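Long-range contacts in precorrin-6A reductase (Rhodobacter capsulatus, PDB 4X7G), which catalyses, as precorrin-6A reductase, the NADPH-dependent reduction of a corrin precursor in cobalamin (vitamin B12) biosynthesis: residues A96-P101 with R228-T233; P114-A119 with I218-P223; A121-A126 with S143-H148; R129-I134 with H149-L154. One frame throughout, in Å; residues are numbered along the deposited sequence.

Contact 1: residues A96-P101 with R228-T233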
# COMPACT_ATOMS: atom_id res chain seq x y z
N ALA A 96 -4.22 -10.56 -8.00
CA ALA A 96 -3.67 -9.40 -7.26
C ALA A 96 -3.68 -8.22 -8.15
O ALA A 96 -3.08 -8.22 -9.21
CB ALA A 96 -2.21 -9.70 -6.80
N PHE A 97 -4.30 -7.12 -7.71
CA PHE A 97 -4.30 -5.88 -8.38
C PHE A 97 -3.17 -5.06 -7.86
O PHE A 97 -3.24 -4.42 -6.79
CB PHE A 97 -5.62 -5.14 -8.16
CG PHE A 97 -5.76 -3.84 -8.88
CD1 PHE A 97 -4.87 -3.39 -9.88
CD2 PHE A 97 -6.86 -2.97 -8.65
CE1 PHE A 97 -5.07 -2.18 -10.55
CE2 PHE A 97 -7.09 -1.83 -9.33
CZ PHE A 97 -6.19 -1.40 -10.23
N GLU A 98 -2.07 -5.18 -8.56
CA GLU A 98 -0.87 -4.36 -8.23
C GLU A 98 -0.15 -3.99 -9.48
O GLU A 98 -0.02 -4.80 -10.43
CB GLU A 98 -0.02 -5.02 -7.27
CG GLU A 98 0.60 -6.29 -7.67
CD GLU A 98 1.96 -6.62 -6.92
OE1 GLU A 98 2.19 -6.32 -5.71
OE2 GLU A 98 2.76 -7.32 -7.52
N ARG A 99 0.26 -2.76 -9.48
CA ARG A 99 0.80 -2.08 -10.68
C ARG A 99 2.30 -2.44 -10.69
O ARG A 99 2.84 -3.04 -9.76
CB ARG A 99 0.62 -0.61 -10.65
CG ARG A 99 -0.83 -0.24 -10.58
CD ARG A 99 -0.83 1.01 -9.92
NE ARG A 99 -0.74 2.07 -10.81
CZ ARG A 99 -1.81 2.59 -11.39
NH1 ARG A 99 -2.98 1.97 -11.31
NH2 ARG A 99 -1.72 3.66 -12.15
N ALA A 100 2.92 -2.22 -11.83
CA ALA A 100 4.35 -2.44 -11.95
C ALA A 100 5.07 -1.56 -10.93
O ALA A 100 4.60 -0.46 -10.57
CB ALA A 100 4.79 -2.04 -13.31
N PRO A 101 6.22 -1.99 -10.46
CA PRO A 101 7.03 -1.08 -9.65
C PRO A 101 7.27 0.21 -10.40
O PRO A 101 7.43 0.21 -11.62
CB PRO A 101 8.32 -1.90 -9.46
CG PRO A 101 7.95 -3.36 -9.65
CD PRO A 101 6.88 -3.30 -10.76
N ARG A 228 0.84 -15.85 -7.94
CA ARG A 228 -0.59 -15.80 -8.20
C ARG A 228 -0.84 -14.92 -9.39
O ARG A 228 0.05 -14.13 -9.84
CB ARG A 228 -1.43 -15.43 -6.98
CG ARG A 228 -1.49 -13.94 -6.62
CD ARG A 228 -0.18 -13.47 -5.99
NE ARG A 228 -0.43 -12.32 -5.12
CZ ARG A 228 0.33 -11.23 -5.03
NH1 ARG A 228 -0.07 -10.26 -4.25
NH2 ARG A 228 1.38 -11.06 -5.79
N ASP A 229 -2.03 -14.98 -9.98
CA ASP A 229 -2.34 -14.15 -11.05
C ASP A 229 -2.19 -12.67 -10.68
O ASP A 229 -2.65 -12.31 -9.60
CB ASP A 229 -3.81 -14.35 -11.54
CG ASP A 229 -4.07 -15.65 -12.32
OD1 ASP A 229 -3.15 -16.46 -12.50
OD2 ASP A 229 -5.24 -15.84 -12.68
N ILE A 230 -1.59 -11.89 -11.56
CA ILE A 230 -1.41 -10.43 -11.34
C ILE A 230 -2.21 -9.70 -12.37
O ILE A 230 -2.14 -9.96 -13.62
CB ILE A 230 0.06 -10.03 -11.52
CG1 ILE A 230 0.93 -10.84 -10.62
CG2 ILE A 230 0.22 -8.52 -11.37
CD1 ILE A 230 0.68 -10.78 -9.23
N CYS A 231 -3.05 -8.75 -11.93
CA CYS A 231 -3.88 -7.90 -12.73
C CYS A 231 -3.23 -6.53 -12.54
O CYS A 231 -3.33 -5.92 -11.45
CB CYS A 231 -5.34 -7.97 -12.27
SG CYS A 231 -6.11 -9.60 -12.56
N ALA A 232 -2.60 -6.03 -13.53
CA ALA A 232 -1.72 -4.84 -13.37
C ALA A 232 -2.42 -3.54 -13.51
O ALA A 232 -1.78 -2.47 -13.18
CB ALA A 232 -0.54 -4.87 -14.39
N THR A 233 -3.63 -3.50 -14.00
CA THR A 233 -4.42 -2.36 -14.23
C THR A 233 -5.86 -2.65 -13.90
O THR A 233 -6.28 -3.81 -13.87
CB THR A 233 -4.36 -1.85 -15.69
OG1 THR A 233 -5.08 -2.78 -16.54
CG2 THR A 233 -2.90 -1.60 -16.16
O HOH W 1 0.82 -7.65 -3.85
O HOH W 2 0.84 -1.55 -13.92

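Contact 2: residues P114-A119 with I218-P223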
# COMPACT_ATOMS: atom_id res chain seq x y z
N PRO A 114 17.24 -3.55 -0.50
CA PRO A 114 16.31 -4.69 -0.51
C PRO A 114 15.24 -4.62 0.52
O PRO A 114 14.21 -5.36 0.33
CB PRO A 114 17.26 -5.89 -0.21
CG PRO A 114 18.39 -5.29 0.59
CD PRO A 114 18.63 -4.00 -0.21
N ASP A 115 15.37 -3.87 1.57
CA ASP A 115 14.45 -3.91 2.68
C ASP A 115 14.68 -2.70 3.54
O ASP A 115 15.58 -1.87 3.24
CB ASP A 115 14.59 -5.24 3.47
CG ASP A 115 15.94 -5.46 3.97
OD1 ASP A 115 16.71 -4.57 4.35
OD2 ASP A 115 16.26 -6.74 3.94
N LEU A 116 13.84 -2.52 4.55
CA LEU A 116 13.92 -1.40 5.37
C LEU A 116 15.22 -1.21 6.13
O LEU A 116 15.78 -0.13 6.25
CB LEU A 116 12.74 -1.43 6.32
CG LEU A 116 11.39 -1.00 5.70
CD1 LEU A 116 10.15 -1.65 6.37
CD2 LEU A 116 11.34 0.49 5.79
N ALA A 117 15.75 -2.35 6.67
CA ALA A 117 17.03 -2.25 7.40
C ALA A 117 18.20 -1.75 6.50
O ALA A 117 19.04 -1.00 6.89
CB ALA A 117 17.44 -3.59 8.06
N ALA A 118 18.16 -2.15 5.25
CA ALA A 118 19.17 -1.67 4.31
C ALA A 118 18.98 -0.19 3.97
O ALA A 118 19.92 0.55 3.72
CB ALA A 118 19.17 -2.48 3.05
N ALA A 119 17.72 0.33 4.02
CA ALA A 119 17.52 1.72 3.84
C ALA A 119 18.11 2.53 4.98
O ALA A 119 18.69 3.58 4.81
CB ALA A 119 16.00 2.03 3.71
N ILE A 218 15.97 6.92 -1.57
CA ILE A 218 16.39 5.55 -1.23
C ILE A 218 15.15 4.72 -1.33
O ILE A 218 14.20 4.94 -0.55
CB ILE A 218 16.97 5.52 0.15
CG1 ILE A 218 18.25 6.34 0.21
CG2 ILE A 218 17.24 4.09 0.63
CD1 ILE A 218 18.71 6.75 1.59
N LEU A 219 15.06 3.87 -2.32
CA LEU A 219 13.85 3.15 -2.73
C LEU A 219 13.96 1.70 -2.35
O LEU A 219 14.91 1.01 -2.79
CB LEU A 219 13.64 3.35 -4.27
CG LEU A 219 12.35 2.85 -4.80
CD1 LEU A 219 11.18 3.58 -4.25
CD2 LEU A 219 12.39 2.93 -6.32
N ILE A 220 13.02 1.21 -1.57
CA ILE A 220 13.09 -0.14 -1.06
C ILE A 220 12.33 -1.06 -2.06
O ILE A 220 11.17 -0.84 -2.45
CB ILE A 220 12.41 -0.23 0.30
CG1 ILE A 220 13.12 0.73 1.30
CG2 ILE A 220 12.44 -1.64 0.83
CD1 ILE A 220 12.28 1.19 2.43
N ASP A 221 13.03 -2.12 -2.49
CA ASP A 221 12.43 -3.09 -3.38
C ASP A 221 11.34 -3.87 -2.66
O ASP A 221 11.32 -4.10 -1.49
CB ASP A 221 13.59 -4.01 -3.86
CG ASP A 221 14.62 -3.27 -4.73
OD1 ASP A 221 14.33 -2.25 -5.38
OD2 ASP A 221 15.68 -3.86 -4.79
N ARG A 222 10.36 -4.34 -3.52
CA ARG A 222 9.26 -5.08 -2.99
C ARG A 222 9.66 -6.44 -2.36
O ARG A 222 10.63 -7.04 -2.84
CB ARG A 222 8.25 -5.37 -4.10
CG ARG A 222 7.46 -4.15 -4.51
CD ARG A 222 6.67 -4.45 -5.73
NE ARG A 222 5.85 -3.32 -6.15
CZ ARG A 222 5.05 -3.33 -7.21
NH1 ARG A 222 4.96 -4.44 -7.97
NH2 ARG A 222 4.29 -2.32 -7.48
N PRO A 223 8.93 -6.90 -1.35
CA PRO A 223 9.21 -8.17 -0.68
C PRO A 223 8.67 -9.31 -1.58
O PRO A 223 7.80 -9.13 -2.41
CB PRO A 223 8.40 -8.08 0.61
CG PRO A 223 7.22 -7.20 0.24
CD PRO A 223 7.76 -6.20 -0.71
O HOH W 3 11.28 -5.55 0.81
O HOH W 4 13.27 -7.03 -1.63

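Contact 3: residues A121-A126 with S143-H148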
# COMPACT_ATOMS: atom_id res chain seq x y z
N ALA A 121 20.71 1.57 6.74
CA ALA A 121 22.18 1.52 6.47
C ALA A 121 22.59 2.40 5.37
O ALA A 121 23.78 2.76 5.29
CB ALA A 121 22.58 0.10 6.25
N ALA A 122 21.71 2.79 4.44
CA ALA A 122 22.02 3.65 3.32
C ALA A 122 22.16 5.07 3.65
O ALA A 122 22.72 5.86 2.88
CB ALA A 122 20.97 3.45 2.20
N LEU A 123 21.55 5.50 4.77
CA LEU A 123 21.59 6.90 5.10
C LEU A 123 23.03 7.37 5.39
O LEU A 123 23.81 6.53 5.92
CB LEU A 123 20.75 7.16 6.33
CG LEU A 123 19.23 7.00 6.07
CD1 LEU A 123 18.47 7.16 7.38
CD2 LEU A 123 18.75 8.00 5.09
N PRO A 124 23.34 8.58 5.08
CA PRO A 124 24.71 9.05 5.39
C PRO A 124 24.99 9.10 6.85
O PRO A 124 24.12 9.11 7.73
CB PRO A 124 24.71 10.40 4.75
CG PRO A 124 23.30 10.87 4.85
CD PRO A 124 22.42 9.67 4.67
N GLN A 125 26.32 9.14 7.20
CA GLN A 125 26.68 9.26 8.56
C GLN A 125 26.36 10.63 9.23
O GLN A 125 25.87 10.69 10.34
CB GLN A 125 28.20 8.88 8.67
CG GLN A 125 28.63 8.84 10.12
CD GLN A 125 28.02 7.64 10.82
OE1 GLN A 125 27.52 6.65 10.18
NE2 GLN A 125 27.95 7.72 12.14
N ALA A 126 26.70 11.67 8.54
CA ALA A 126 26.49 13.05 9.02
C ALA A 126 24.98 13.34 9.04
O ALA A 126 24.25 12.89 8.09
CB ALA A 126 27.11 13.95 8.00
N SER A 143 15.57 3.99 14.42
CA SER A 143 16.21 4.20 15.69
C SER A 143 17.62 3.65 15.70
O SER A 143 18.40 4.01 16.58
CB SER A 143 15.42 3.52 16.83
OG SER A 143 15.42 2.06 16.72
N ALA A 144 18.01 2.92 14.68
CA ALA A 144 19.42 2.53 14.50
C ALA A 144 20.25 3.59 13.84
O ALA A 144 21.48 3.53 13.80
CB ALA A 144 19.43 1.29 13.67
N ALA A 145 19.61 4.68 13.34
CA ALA A 145 20.31 5.83 12.83
C ALA A 145 19.72 7.06 13.46
O ALA A 145 19.06 7.95 12.77
CB ALA A 145 20.31 5.91 11.28
N PRO A 146 19.83 7.26 14.77
CA PRO A 146 19.10 8.30 15.48
C PRO A 146 19.59 9.66 15.26
O PRO A 146 18.87 10.62 15.72
CB PRO A 146 19.28 7.84 16.94
CG PRO A 146 20.63 7.21 16.94
CD PRO A 146 20.66 6.41 15.67
N GLN A 147 20.73 9.88 14.68
CA GLN A 147 21.35 11.18 14.53
C GLN A 147 20.63 12.17 13.58
O GLN A 147 20.91 13.39 13.57
CB GLN A 147 22.82 11.10 14.11
CG GLN A 147 23.13 10.66 12.69
CD GLN A 147 23.22 9.14 12.53
OE1 GLN A 147 22.59 8.31 13.25
NE2 GLN A 147 23.95 8.77 11.51
N HIS A 148 19.81 11.63 12.68
CA HIS A 148 19.16 12.48 11.65
C HIS A 148 17.98 13.24 12.24
O HIS A 148 17.38 12.76 13.21
CB HIS A 148 18.73 11.60 10.49
CG HIS A 148 19.90 10.91 9.88
ND1 HIS A 148 20.93 11.62 9.34
CD2 HIS A 148 20.23 9.61 9.80
CE1 HIS A 148 21.86 10.75 8.92
NE2 HIS A 148 21.46 9.54 9.16
O HOH W 5 23.14 7.07 9.22

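Contact 4: residues R129-I134 with H149-L154. With 3Y8 (3-[(1R,2S,3S,7S,11S,16S,17R,18R,19R)-2,7,12,18-tetrakis(2-hydroxy-2-oxoethyl)-3,13-bis(3-hydroxy-3-oxopropyl)-1,2,5,7,11,17-hexamethyl-17-(3-oxidanyl-3-oxidanylidene-prop-1-enyl)-3,6,8,10,15,16,18,19,21,24-decahydrocorrin-8-yl]propanoic acid), chain C.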
# COMPACT_ATOMS: atom_id res chain seq x y z
N ARG A 129 18.34 15.42 6.76
CA ARG A 129 16.93 15.77 6.99
C ARG A 129 16.10 14.82 6.12
O ARG A 129 15.99 15.03 4.93
CB ARG A 129 16.69 17.22 6.66
CG ARG A 129 17.50 18.15 7.62
CD ARG A 129 17.19 19.62 7.38
NE ARG A 129 15.84 19.99 7.70
CZ ARG A 129 15.38 20.29 8.88
NH1 ARG A 129 16.15 20.18 9.93
NH2 ARG A 129 14.10 20.61 9.06
N VAL A 130 15.65 13.76 6.76
CA VAL A 130 15.14 12.60 5.99
C VAL A 130 13.65 12.45 6.10
O VAL A 130 13.14 12.39 7.21
CB VAL A 130 15.81 11.34 6.57
CG1 VAL A 130 15.31 10.08 5.82
CG2 VAL A 130 17.35 11.41 6.58
N PHE A 131 12.98 12.44 4.95
CA PHE A 131 11.56 12.16 4.93
C PHE A 131 11.35 10.67 4.96
O PHE A 131 11.69 9.97 3.92
CB PHE A 131 10.88 12.80 3.76
CG PHE A 131 9.39 12.54 3.68
CD1 PHE A 131 8.61 12.29 4.79
CD2 PHE A 131 8.78 12.61 2.44
CE1 PHE A 131 7.24 12.13 4.67
CE2 PHE A 131 7.39 12.46 2.32
CZ PHE A 131 6.63 12.23 3.46
N LEU A 132 10.93 10.07 6.08
CA LEU A 132 10.62 8.66 6.18
C LEU A 132 9.26 8.44 5.72
O LEU A 132 8.32 8.33 6.53
CB LEU A 132 10.79 8.15 7.58
CG LEU A 132 12.09 8.20 8.19
CD1 LEU A 132 12.04 7.53 9.60
CD2 LEU A 132 13.10 7.50 7.35
N ALA A 133 9.05 8.34 4.42
CA ALA A 133 7.75 8.25 3.84
C ALA A 133 7.28 6.87 3.76
O ALA A 133 6.91 6.34 2.71
CB ALA A 133 7.80 8.92 2.47
N ILE A 134 7.28 6.18 4.91
CA ILE A 134 7.10 4.77 5.08
C ILE A 134 6.04 4.48 6.10
O ILE A 134 5.83 3.28 6.41
CB ILE A 134 8.37 4.03 5.37
CG1 ILE A 134 8.93 4.53 6.71
CG2 ILE A 134 9.34 4.14 4.18
CD1 ILE A 134 9.96 3.59 7.27
N HIS A 149 17.61 14.29 11.50
CA HIS A 149 16.24 14.81 11.69
C HIS A 149 15.30 14.03 10.74
O HIS A 149 15.64 13.95 9.55
CB HIS A 149 16.17 16.29 11.35
CG HIS A 149 14.77 16.78 11.22
ND1 HIS A 149 13.91 16.83 12.28
CD2 HIS A 149 14.06 17.16 10.15
CE1 HIS A 149 12.72 17.17 11.86
NE2 HIS A 149 12.78 17.41 10.59
N TYR A 150 14.23 13.54 11.25
CA TYR A 150 13.28 12.79 10.50
C TYR A 150 11.96 13.55 10.38
O TYR A 150 11.45 14.11 11.39
CB TYR A 150 13.03 11.43 11.09
CG TYR A 150 14.20 10.48 11.02
CD1 TYR A 150 14.57 9.97 9.80
CD2 TYR A 150 14.97 10.14 12.13
CE1 TYR A 150 15.66 9.08 9.71
CE2 TYR A 150 16.05 9.30 12.05
CZ TYR A 150 16.34 8.75 10.84
OH TYR A 150 17.39 7.83 10.69
N LEU A 151 11.40 13.54 9.20
CA LEU A 151 10.01 13.93 8.95
C LEU A 151 9.18 12.70 8.82
O LEU A 151 9.56 11.80 7.98
CB LEU A 151 9.92 14.80 7.72
CG LEU A 151 8.49 15.20 7.25
CD1 LEU A 151 7.83 16.12 8.28
CD2 LEU A 151 8.50 15.84 5.92
N LEU A 152 8.13 12.55 9.53
CA LEU A 152 7.23 11.42 9.50
C LEU A 152 5.89 11.86 8.96
O LEU A 152 5.53 13.06 9.06
CB LEU A 152 7.00 10.84 10.92
CG LEU A 152 8.23 10.68 11.74
CD1 LEU A 152 7.95 10.19 13.12
CD2 LEU A 152 9.24 9.79 11.06
N ARG A 153 5.13 10.97 8.37
CA ARG A 153 3.77 11.26 7.89
C ARG A 153 2.90 10.06 8.36
O ARG A 153 3.12 8.96 7.89
CB ARG A 153 3.73 11.51 6.40
CG ARG A 153 2.32 11.75 5.91
CD ARG A 153 2.27 12.62 4.66
NE ARG A 153 2.91 12.02 3.52
CZ ARG A 153 3.11 12.60 2.35
NH1 ARG A 153 3.69 11.97 1.39
NH2 ARG A 153 2.79 13.87 2.22
N LEU A 154 1.99 10.34 9.23
CA LEU A 154 1.22 9.35 9.96
C LEU A 154 -0.26 9.59 9.75
O LEU A 154 -0.71 10.72 9.75
CB LEU A 154 1.50 9.43 11.49
CG LEU A 154 2.97 9.25 11.83
CD1 LEU A 154 3.17 9.51 13.34
CD2 LEU A 154 3.59 7.97 11.38
C48 3Y8 C . -5.67 1.46 6.55
C47 3Y8 C . -7.17 3.70 4.83
C43 3Y8 C . -7.49 5.78 -1.00
C42 3Y8 C . -6.25 6.03 -0.05
C41 3Y8 C . -5.38 4.81 -0.27
C38 3Y8 C . -1.85 3.45 -1.30
C37 3Y8 C . -2.26 4.87 -1.38
C36 3Y8 C . -3.00 7.02 -0.33
C35 3Y8 C . 0.01 6.27 0.10
C32 3Y8 C . 3.87 8.66 1.82
C31 3Y8 C . 3.62 7.09 1.82
C2 3Y8 C . 2.30 4.20 3.20
C1 3Y8 C . 0.98 4.05 4.04
C4 3Y8 C . 0.39 5.08 2.06
C5 3Y8 C . -0.47 5.52 1.13
C7 3Y8 C . -2.77 5.50 -0.03
C8 3Y8 C . -4.05 4.93 0.47
C6 3Y8 C . -1.89 5.27 1.06
C3 3Y8 C . 1.90 5.27 2.17
C11 3Y8 C . -4.69 4.24 4.16
C12 3Y8 C . -5.65 3.48 4.93
C13 3Y8 C . -5.06 2.58 5.70
C14 3Y8 C . -3.62 2.74 5.54
C15 3Y8 C . -2.68 1.99 6.20
C16 3Y8 C . -1.25 2.22 5.94
C17 3Y8 C . -0.13 1.71 6.80
C18 3Y8 C . 1.11 2.31 6.09
C19 3Y8 C . 0.64 2.67 4.61
C20 3Y8 C . 0.87 5.14 5.11
C21 3Y8 C . -7.65 4.88 5.77
C24 3Y8 C . -4.83 5.76 4.36
C25 3Y8 C . 3.51 4.65 4.04
C26 3Y8 C . 2.59 2.92 2.41
O59 3Y8 C . -0.06 5.85 9.65
C57 3Y8 C . -0.57 4.65 9.52
O58 3Y8 C . -1.19 3.99 10.38
C56 3Y8 C . -0.20 3.97 8.22
C55 3Y8 C . -0.25 2.41 8.24
C54 3Y8 C . -0.11 0.20 6.89
C60 3Y8 C . 2.36 1.44 5.98
C61 3Y8 C . 3.09 1.17 7.22
O62 3Y8 C . 3.95 0.22 7.15
O63 3Y8 C . 2.90 1.85 8.27
N24 3Y8 C . -0.83 2.65 4.73
N23 3Y8 C . -3.43 3.75 4.64
C49 3Y8 C . -5.67 0.15 5.74
C50 3Y8 C . -6.31 -1.03 6.39
O51 3Y8 C . -6.74 -0.96 7.57
O52 3Y8 C . -6.47 -2.03 5.60
O23 3Y8 C . -8.42 5.70 5.25
O22 3Y8 C . -7.23 4.90 6.91
C10 3Y8 C . -4.83 3.83 2.66
C9 3Y8 C . -3.88 4.53 1.75
N22 3Y8 C . -2.55 4.78 2.13
O44 3Y8 C . -7.32 6.09 -2.18
O45 3Y8 C . -8.49 5.51 -0.47
O39 3Y8 C . -2.08 2.78 -2.37
O40 3Y8 C . -1.22 3.04 -0.33
N21 3Y8 C . -0.05 4.41 3.08
C27 3Y8 C . 3.79 3.06 1.43
O28 3Y8 C . 4.91 2.84 1.90
O29 3Y8 C . 3.59 3.38 0.26
C30 3Y8 C . 2.25 6.78 2.34
O34 3Y8 C . 3.84 9.19 2.99
O33 3Y8 C . 4.19 9.02 0.68
O HOH W 6 6.43 8.36 8.59

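Contact 1: residues A96-P101 with R228-T233
Ala-96 is held from both its polar ends by strand 229-231: its N donates to Asp-229 O at 2.8 Å, and Cys-231 N donates back to Ala-96 O at the same length. These two short, nearly straight bonds fix a parallel pairing in which Ala-96 faces Ile-230 and Phe-97 faces Cys-231. Beyond them the pairing loosens, since Glu-98 N reaches Cys-231 O only in a weak bond bent to 131°. Two waters continue the link: one accepts from Arg-228 NH1 and donates to Glu-98 OE1 at 2.7 Å, and the other joins Ala-100 N to Ala-232 O. The Arg-228 chain, bent at chi2, lays one face of its guanidinium over Ala-96 CB, which lies 3.4 Å from NH1; Asp-70 takes the same NH1 in a salt bridge. On that side of the sheet Ile-230 CD1 also rests against Ala-96 CB at 3.9 Å. On the other, Phe-97 has CG anti to the backbone N (chi1 -177°), and this carries CE1 to 3.5 Å from Thr-233 C. With the ring cut back to an alanine, a gap would probably open beside Thr-233 and against Leu-234 and Val-237 of helix 234-243. A disulfide from Cys-231 to Cys-95 adds a covalent tie to strand 93-97. The chemistry implies an edge strand fastened by two short backbone bonds, a weak third and one disulfide, while Glu-98 and Arg-228 are bridged by a water between OE1 and NH1, their nearest charged atoms, OE2 and NH2, being 4.3 Å apart.

Contact 2: residues P114-A119 with I218-P223
Ile-220 sends its two branches to different parts of the turn that begins helix 116-122. CG2, anti to the backbone N, lies 3.6 Å from Asp-115 CA, while CG1 leads CD1 across the Leu-116 side chain, where it meets CD2 at 3.6 Å. The same CD1 lies 4.0 Å from Ala-119 CB. Ala-119, one helical turn further on, points its CB at the strand and sets it against both Ile-220 CG1, at 4.0 Å, and Ile-218 CG2, at 3.9 Å. A valine at Ile-220 would lack CD1 and would probably open a gap between Leu-116 and Ala-119. The helix start is fixed independently, because Asp-115 is its N-cap and OD1 accepts from Ala-118 N at 3.0 Å, met nearly along the C-O axis. Polar linkage between the segments runs through water: one molecule lies 3.0 Å from Pro-114 O and 2.7 Å from Asp-221 O, and a second lies within hydrogen-bonding distance of Pro-114 O and Arg-222 O. Val-194 of strand 192-196 touches both Ala-119 and Ile-220, extending the apolar patch to the next strand. The arrangement, a helix laid by small and branched apolar side chains against the strands of a parallel sheet, is typical of a Rossmann-like alpha/beta domain.

Contact 3: residues A121-A126 with S143-H148
Two loops meet at the N-terminal ends of strands 129-132 and 149-154: the one leaving helix 116-122 for strand 129-132, and the one leading into strand 149-154, whose residues Ala-145 to His-148 form a type I beta turn. Gln-147 and His-148 of that turn reach across to the carbonyls of Pro-124, Gln-125 and Ala-126. Gln-147 NE2 donates to Gln-125 O at 3.0 Å with an N-H...O angle of 161°; the acceptor lies near the amide plane, and the donor stands 26° off the plane of the carbonyl. In Gln-147, chi1 (72°) sets CG over the centre of the His-148 ring, 3.9 Å above the plane, and the bend at chi2 then brings the amide to the carbonyl of the other loop. The imidazole meets that loop along its edge: CE1 lies 3.0 Å from Pro-124 O and 3.3 Å from Ala-126 O, both close to the ring plane. A water also sits in that plane, hydrogen-bonded to NE2 at 3.0 Å, and makes a weak, long bond to Leu-123 O. On the remaining ring nitrogen, ND1 is hydrogen-bonded to Ala-128 N, further along the same loop. Leu-123 crosses the imidazole obliquely, its CB 3.8 Å from NE2, and its CD1 lies loosely, 4.5 Å, from Ala-145 CB. Since the ring edge is met by carbonyls, water and a backbone amide while CG lies over a face, the rotation of the imidazole is fixed from several sides. A buried histidine therefore ties the two loops together, with the glutamine amide adding one direct bond near the surface.

Contact 4: residues R129-I134 with H149-L154
Arg-129 and His-149 lie nearly parallel at the outer end of paired strands, their guanidinium and ring planes 17° apart, with His-149 CD2 over one guanidinium face, 3.5 Å above its plane. Asp-166 and Glu-188 hydrogen-bond ND1 and NE2 of the histidine, and Glu-188 O accepts from Arg-129 NH2. On the opposite side of the sheet, Val-130 and Tyr-150 run side by side, while Leu-132 packs against the same tyrosine, its CG 3.4 Å from CD1. Phe-131 shares the side of Arg-129. Its CD1 packs on Leu-151 CD2, and its CZ stands 3.4 Å above one face of the Arg-153 guanidinium with the planes 78° apart. That guanidinium, bent into place at chi3 (64°), donates from NE to O34 of the bound corrinoid at 3.0 Å, and NH1 adds weak bonds to O33 and O34; Asp-181 forms a salt bridge with NH2. Between the backbones, Val-130 N to His-149 O at 2.8 Å, Leu-151 N to Val-130 O and Leu-132 N to Leu-151 O complete the parallel register. These are neighbouring parallel strands whose C-terminal ends carry Ala-133, Ile-134, Arg-153 and Leu-154 of the corrinoid pocket.

Overall arrangement
Contact 1 belongs to the sheet ending in strand 229-231, whereas contacts 2, 3 and 4 gather round the other six-stranded sheet. The chain crosses twice: strand 109-113 follows 93-97 but edges the other sheet, and 229-231 returns from 216-220 to edge the first, consistent with the strand swapping described for this enzyme. Contacts 1 and 2, with centres 20 Å apart, meet where Arg-222 NH2 lies 2.8 Å from Arg-99 O. Leu-116 CD2 touches Ile-134 CD1 between contacts 2 and 4, and Ala-145 O lies 2.7 Å from Tyr-150 OH between 3 and 4. Contact 4 reaches the corrinoid directly. The Leu-116 side chain is about 7 Å from the bound 3Y8, and the Arg-99 side chain is about 8 Å from the bound 3Y8.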